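Local coordinates for protein geranyl diphosphate synthase small subunit (Antirrhinum majus, PDB 3QKC) that forms the small subunit of geranyl diphosphate synthase, which makes the ten-carbon precursor of monoterpenes, and probably tunes the product of a larger catalytic partner, at residues L138-E143 / A192-C197; L52-C57 / D66-A71. All coordinates share one frame; numbering follows the deposited sequence.

Contact 1: residues L138-E143 / A192-C197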
loop_
_atom_site.group_PDB
_atom_site.type_symbol
_atom_site.label_atom_id
_atom_site.label_comp_id
_atom_site.label_asym_id
_atom_site.label_seq_id
_atom_site.Cartn_x
_atom_site.Cartn_y
_atom_site.Cartn_z
ATOM N N LEU A 138 -12.469 -7.888 0.108
ATOM C CA LEU A 138 -11.233 -8.419 -0.433
ATOM C C LEU A 138 -11.124 -8.097 -1.918
ATOM O O LEU A 138 -10.056 -7.697 -2.388
ATOM C CB LEU A 138 -11.178 -9.926 -0.224
ATOM C CG LEU A 138 -9.873 -10.645 0.090
ATOM C CD1 LEU A 138 -9.040 -9.860 1.091
ATOM C CD2 LEU A 138 -10.217 -12.046 0.641
ATOM N N ARG A 139 -12.221 -8.264 -2.660
ATOM C CA ARG A 139 -12.196 -7.920 -4.076
ATOM C C ARG A 139 -11.991 -6.423 -4.321
ATOM O O ARG A 139 -11.324 -6.046 -5.284
ATOM C CB ARG A 139 -13.433 -8.427 -4.828
ATOM C CG ARG A 139 -13.266 -8.324 -6.350
ATOM C CD ARG A 139 -14.350 -9.067 -7.102
ATOM N NE ARG A 139 -14.333 -8.777 -8.537
ATOM C CZ ARG A 139 -15.229 -9.256 -9.404
ATOM N NH1 ARG A 139 -16.219 -10.038 -8.979
ATOM N NH2 ARG A 139 -15.142 -8.956 -10.697
ATOM N N ALA A 140 -12.571 -5.589 -3.454
ATOM C CA ALA A 140 -12.409 -4.135 -3.522
ATOM C C ALA A 140 -10.950 -3.756 -3.288
ATOM O O ALA A 140 -10.432 -2.818 -3.889
ATOM C CB ALA A 140 -13.320 -3.443 -2.484
ATOM N N ILE A 141 -10.298 -4.512 -2.413
ATOM C CA ILE A 141 -8.905 -4.305 -2.048
ATOM C C ILE A 141 -8.000 -4.649 -3.225
ATOM O O ILE A 141 -7.067 -3.899 -3.550
ATOM C CB ILE A 141 -8.573 -5.102 -0.782
ATOM C CG1 ILE A 141 -8.975 -4.266 0.434
ATOM C CG2 ILE A 141 -7.097 -5.518 -0.729
ATOM C CD1 ILE A 141 -9.320 -5.080 1.638
ATOM N N ILE A 142 -8.334 -5.750 -3.890
ATOM C CA ILE A 142 -7.668 -6.140 -5.122
ATOM C C ILE A 142 -7.712 -5.006 -6.138
ATOM O O ILE A 142 -6.674 -4.672 -6.736
ATOM C CB ILE A 142 -8.268 -7.425 -5.711
ATOM C CG1 ILE A 142 -7.896 -8.613 -4.829
ATOM C CG2 ILE A 142 -7.749 -7.643 -7.111
ATOM C CD1 ILE A 142 -8.930 -9.736 -4.827
ATOM N N GLU A 143 -8.891 -4.393 -6.292
ATOM C CA GLU A 143 -9.065 -3.264 -7.215
ATOM C C GLU A 143 -8.172 -2.076 -6.882
ATOM O O GLU A 143 -7.569 -1.486 -7.773
ATOM C CB GLU A 143 -10.518 -2.777 -7.240
ATOM C CG GLU A 143 -11.447 -3.609 -8.093
ATOM C CD GLU A 143 -10.991 -3.725 -9.529
ATOM O OE1 GLU A 143 -10.720 -2.703 -10.181
ATOM O OE2 GLU A 143 -10.927 -4.856 -10.016
ATOM N N ALA A 192 -19.298 -0.733 -7.771
ATOM C CA ALA A 192 -20.126 -1.819 -8.263
ATOM C C ALA A 192 -19.984 -3.076 -7.403
ATOM O O ALA A 192 -20.980 -3.713 -7.062
ATOM C CB ALA A 192 -19.804 -2.101 -9.745
ATOM N N ILE A 193 -18.747 -3.412 -7.027
ATOM C CA ILE A 193 -18.483 -4.590 -6.211
ATOM C C ILE A 193 -19.193 -4.445 -4.879
ATOM O O ILE A 193 -19.895 -5.364 -4.432
ATOM C CB ILE A 193 -16.966 -4.839 -5.980
ATOM C CG1 ILE A 193 -16.312 -5.412 -7.248
ATOM C CG2 ILE A 193 -16.743 -5.811 -4.812
ATOM C CD1 ILE A 193 -14.786 -5.180 -7.318
ATOM N N LEU A 194 -19.027 -3.280 -4.264
ATOM C CA LEU A 194 -19.610 -3.026 -2.949
ATOM C C LEU A 194 -21.107 -2.881 -3.064
ATOM O O LEU A 194 -21.840 -3.177 -2.127
ATOM C CB LEU A 194 -18.954 -1.807 -2.280
ATOM C CG LEU A 194 -17.456 -2.097 -2.036
ATOM C CD1 LEU A 194 -16.608 -0.819 -1.874
ATOM C CD2 LEU A 194 -17.267 -3.042 -0.840
ATOM N N GLY A 195 -21.556 -2.470 -4.246
ATOM C CA GLY A 195 -22.975 -2.321 -4.515
ATOM C C GLY A 195 -23.674 -3.663 -4.662
ATOM O O GLY A 195 -24.896 -3.717 -4.639
ATOM N N GLY A 196 -22.896 -4.738 -4.801
ATOM C CA GLY A 196 -23.446 -6.072 -5.041
ATOM C C GLY A 196 -23.920 -6.120 -6.475
ATOM O O GLY A 196 -25.019 -5.666 -6.794
ATOM N N CYS A 197 -23.085 -6.661 -7.349
ATOM C CA CYS A 197 -23.278 -6.451 -8.776
ATOM C C CYS A 197 -23.008 -7.720 -9.552
ATOM O O CYS A 197 -22.342 -8.621 -9.050
ATOM C CB CYS A 197 -22.303 -5.373 -9.242
ATOM S SG CYS A 197 -22.966 -4.179 -10.375
#
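Arg139 NH1 forms a salt bridge with Glu199 OE2, and Ile193 CG1 lies over one face of the same guanidinium. The arginine chain is extended from CG to NE. It leaves helix 134-148 with CG anti to the backbone N (chi1 -168°) and crosses Ile193 at about a right angle. The methyl end of Ile193 touches the stem: CD1 is 3.6 Å from Arg139 CG and 3.8 Å from Arg139 NE. Ile193 CD1 also meets the aliphatic part of Glu143, at 3.8 Å from its CG. The Glu143 chain bends at chi2 (-57°), and its carboxylate OE2 pairs with Arg206 NH1. Beside this cluster, Leu194 CD1 reaches Ala140 CB at 4.3 Å. The backbones are nearest at Ala140, whose CA is 6.7 Å from Ile193 CA. Ile202 of helix 199-219 packs on both Arg139 and Ile193. No hydrogen bond joins the two segments. Helix 134-148 and the C-terminal end of helix 169-195 meet mainly through aliphatic groups and one guanidinium face, while both charged ends are tied to helix 199-219. Glu143 is buried, and its arginine partner probably helps keep the carboxylate ionised.

Contact 2: residues L52-C57 / D66-A71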
loop_
_atom_site.group_PDB
_atom_site.type_symbol
_atom_site.label_atom_id
_atom_site.label_comp_id
_atom_site.label_asym_id
_atom_site.label_seq_id
_atom_site.Cartn_x
_atom_site.Cartn_y
_atom_site.Cartn_z
ATOM N N LEU A 52 -17.109 9.070 -8.313
ATOM C CA LEU A 52 -17.614 7.994 -9.177
ATOM C C LEU A 52 -17.806 6.689 -8.382
ATOM O O LEU A 52 -18.779 5.961 -8.588
ATOM C CB LEU A 52 -16.702 7.769 -10.381
ATOM C CG LEU A 52 -17.060 6.683 -11.397
ATOM C CD1 LEU A 52 -18.491 6.870 -11.932
ATOM C CD2 LEU A 52 -16.046 6.626 -12.546
ATOM N N CYS A 53 -16.874 6.406 -7.475
ATOM C CA CYS A 53 -16.997 5.247 -6.603
ATOM C C CYS A 53 -18.327 5.203 -5.885
ATOM O O CYS A 53 -19.026 4.197 -5.947
ATOM C CB CYS A 53 -15.872 5.208 -5.581
ATOM S SG CYS A 53 -15.956 3.691 -4.590
ATOM N N VAL A 54 -18.690 6.297 -5.221
ATOM C CA VAL A 54 -19.967 6.356 -4.515
ATOM C C VAL A 54 -21.163 6.246 -5.474
ATOM O O VAL A 54 -22.120 5.483 -5.212
ATOM C CB VAL A 54 -20.087 7.605 -3.628
ATOM C CG1 VAL A 54 -21.475 7.684 -2.983
ATOM C CG2 VAL A 54 -19.006 7.593 -2.531
ATOM N N ALA A 55 -21.087 6.982 -6.584
ATOM C CA ALA A 55 -22.186 7.053 -7.542
ATOM C C ALA A 55 -22.415 5.722 -8.242
ATOM O O ALA A 55 -23.564 5.368 -8.547
ATOM C CB ALA A 55 -21.943 8.141 -8.553
ATOM N N ALA A 56 -21.327 4.991 -8.488
ATOM C CA ALA A 56 -21.403 3.672 -9.111
ATOM C C ALA A 56 -22.114 2.696 -8.182
ATOM O O ALA A 56 -22.939 1.902 -8.627
ATOM C CB ALA A 56 -20.007 3.154 -9.489
ATOM N N CYS A 57 -21.803 2.791 -6.889
ATOM C CA CYS A 57 -22.421 1.976 -5.847
ATOM C C CYS A 57 -23.922 2.222 -5.733
ATOM O O CYS A 57 -24.701 1.279 -5.620
ATOM C CB CYS A 57 -21.738 2.221 -4.499
ATOM S SG CYS A 57 -22.329 1.144 -3.184
ATOM N N ASP A 66 -21.863 2.042 2.258
ATOM C CA ASP A 66 -21.243 0.818 1.735
ATOM C C ASP A 66 -19.965 1.082 0.923
ATOM O O ASP A 66 -19.109 0.194 0.814
ATOM C CB ASP A 66 -22.230 0.050 0.850
ATOM C CG ASP A 66 -23.279 -0.718 1.645
ATOM O OD1 ASP A 66 -24.348 -1.017 1.057
ATOM O OD2 ASP A 66 -23.029 -1.041 2.831
ATOM N N ALA A 67 -19.850 2.291 0.361
ATOM C CA ALA A 67 -18.741 2.647 -0.537
ATOM C C ALA A 67 -17.853 3.770 0.008
ATOM O O ALA A 67 -16.873 4.161 -0.645
ATOM C CB ALA A 67 -19.285 3.034 -1.926
ATOM N N MET A 68 -18.182 4.269 1.199
ATOM C CA MET A 68 -17.512 5.428 1.782
ATOM C C MET A 68 -16.029 5.155 2.014
ATOM O O MET A 68 -15.176 5.991 1.704
ATOM C CB MET A 68 -18.205 5.829 3.092
ATOM C CG MET A 68 -18.252 7.338 3.396
ATOM S SD MET A 68 -18.591 8.480 2.029
ATOM C CE MET A 68 -20.184 7.949 1.458
ATOM N N ALA A 69 -15.723 3.978 2.550
ATOM C CA ALA A 69 -14.323 3.577 2.776
ATOM C C ALA A 69 -13.522 3.461 1.482
ATOM O O ALA A 69 -12.393 3.961 1.405
ATOM C CB ALA A 69 -14.257 2.266 3.570
ATOM N N ALA A 70 -14.106 2.811 0.475
ATOM C CA ALA A 70 -13.508 2.673 -0.860
ATOM C C ALA A 70 -13.266 4.039 -1.525
ATOM O O ALA A 70 -12.185 4.299 -2.047
ATOM C CB ALA A 70 -14.399 1.839 -1.724
ATOM N N ALA A 71 -14.277 4.907 -1.485
ATOM C CA ALA A 71 -14.194 6.224 -2.093
ATOM C C ALA A 71 -13.068 7.035 -1.471
ATOM O O ALA A 71 -12.353 7.739 -2.172
ATOM C CB ALA A 71 -15.519 6.957 -1.960
#
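Cys53 leaves helix 48-59 pointing at helix 68-85. Its CB lies 4.0 Å from Ala71 CB. One bond further, SG sits anti to the backbone N (chi1 -175°) and reaches Ala70 CB at 3.8 Å. The sulfur also lies 3.7 Å from Ala71 N. That amide is already used within its own segment, since Ala71 N donates to Ala67 O. The sulfur contacts are thus van der Waals in kind. Next along the helix, Val54 sets CG2 against Ala71 CB, at 3.6 Å. The methyl CE of Met68 comes to the same branch: the chain starts away from helix 48-59 but folds back at chi2 and chi3. One turn after Cys53, Cys57 rests its CB 3.6 Å from Ala67 CB, and its SG lies 3.8 Å from Ala67 CB and more loosely near CB of the exposed Asp66. The helices form an antiparallel hairpin, with Cys53 CA only 5.4 Å from Ala71 CA. Helix 5-24 covers one flank, where Ile13 packs on Val54 and Ile17 on Ala71. The small alanine and cysteine side chains are consistent with this close approach. The interface has no hydrogen bond between the segments and relies on apolar contact in the all-helical isoprenyl diphosphate synthase fold.

How the contacts relate
Contact 2 comes first along the chain and closes before contact 1 opens. It joins the neighbouring helices 48-59 and 68-85, whereas contact 1 joins helices 134-148 and 169-195, which are farther apart in sequence. Their centres lie about 10 Å apart, on the same side of the chain's centre. The end of helix 169-195 links them: Leu194 CD1 packs 3.5 Å from Ala70 CB, and Gly195 CA lies 3.8 Å from Cys57 SG. Met123 of helix 105-126 touches both Ala140 and Ala70. The second subunit packs on the 138-143 segment of contact 1 and does not touch contact 2. The early hairpin is thus connected with the helices near the dimer interface.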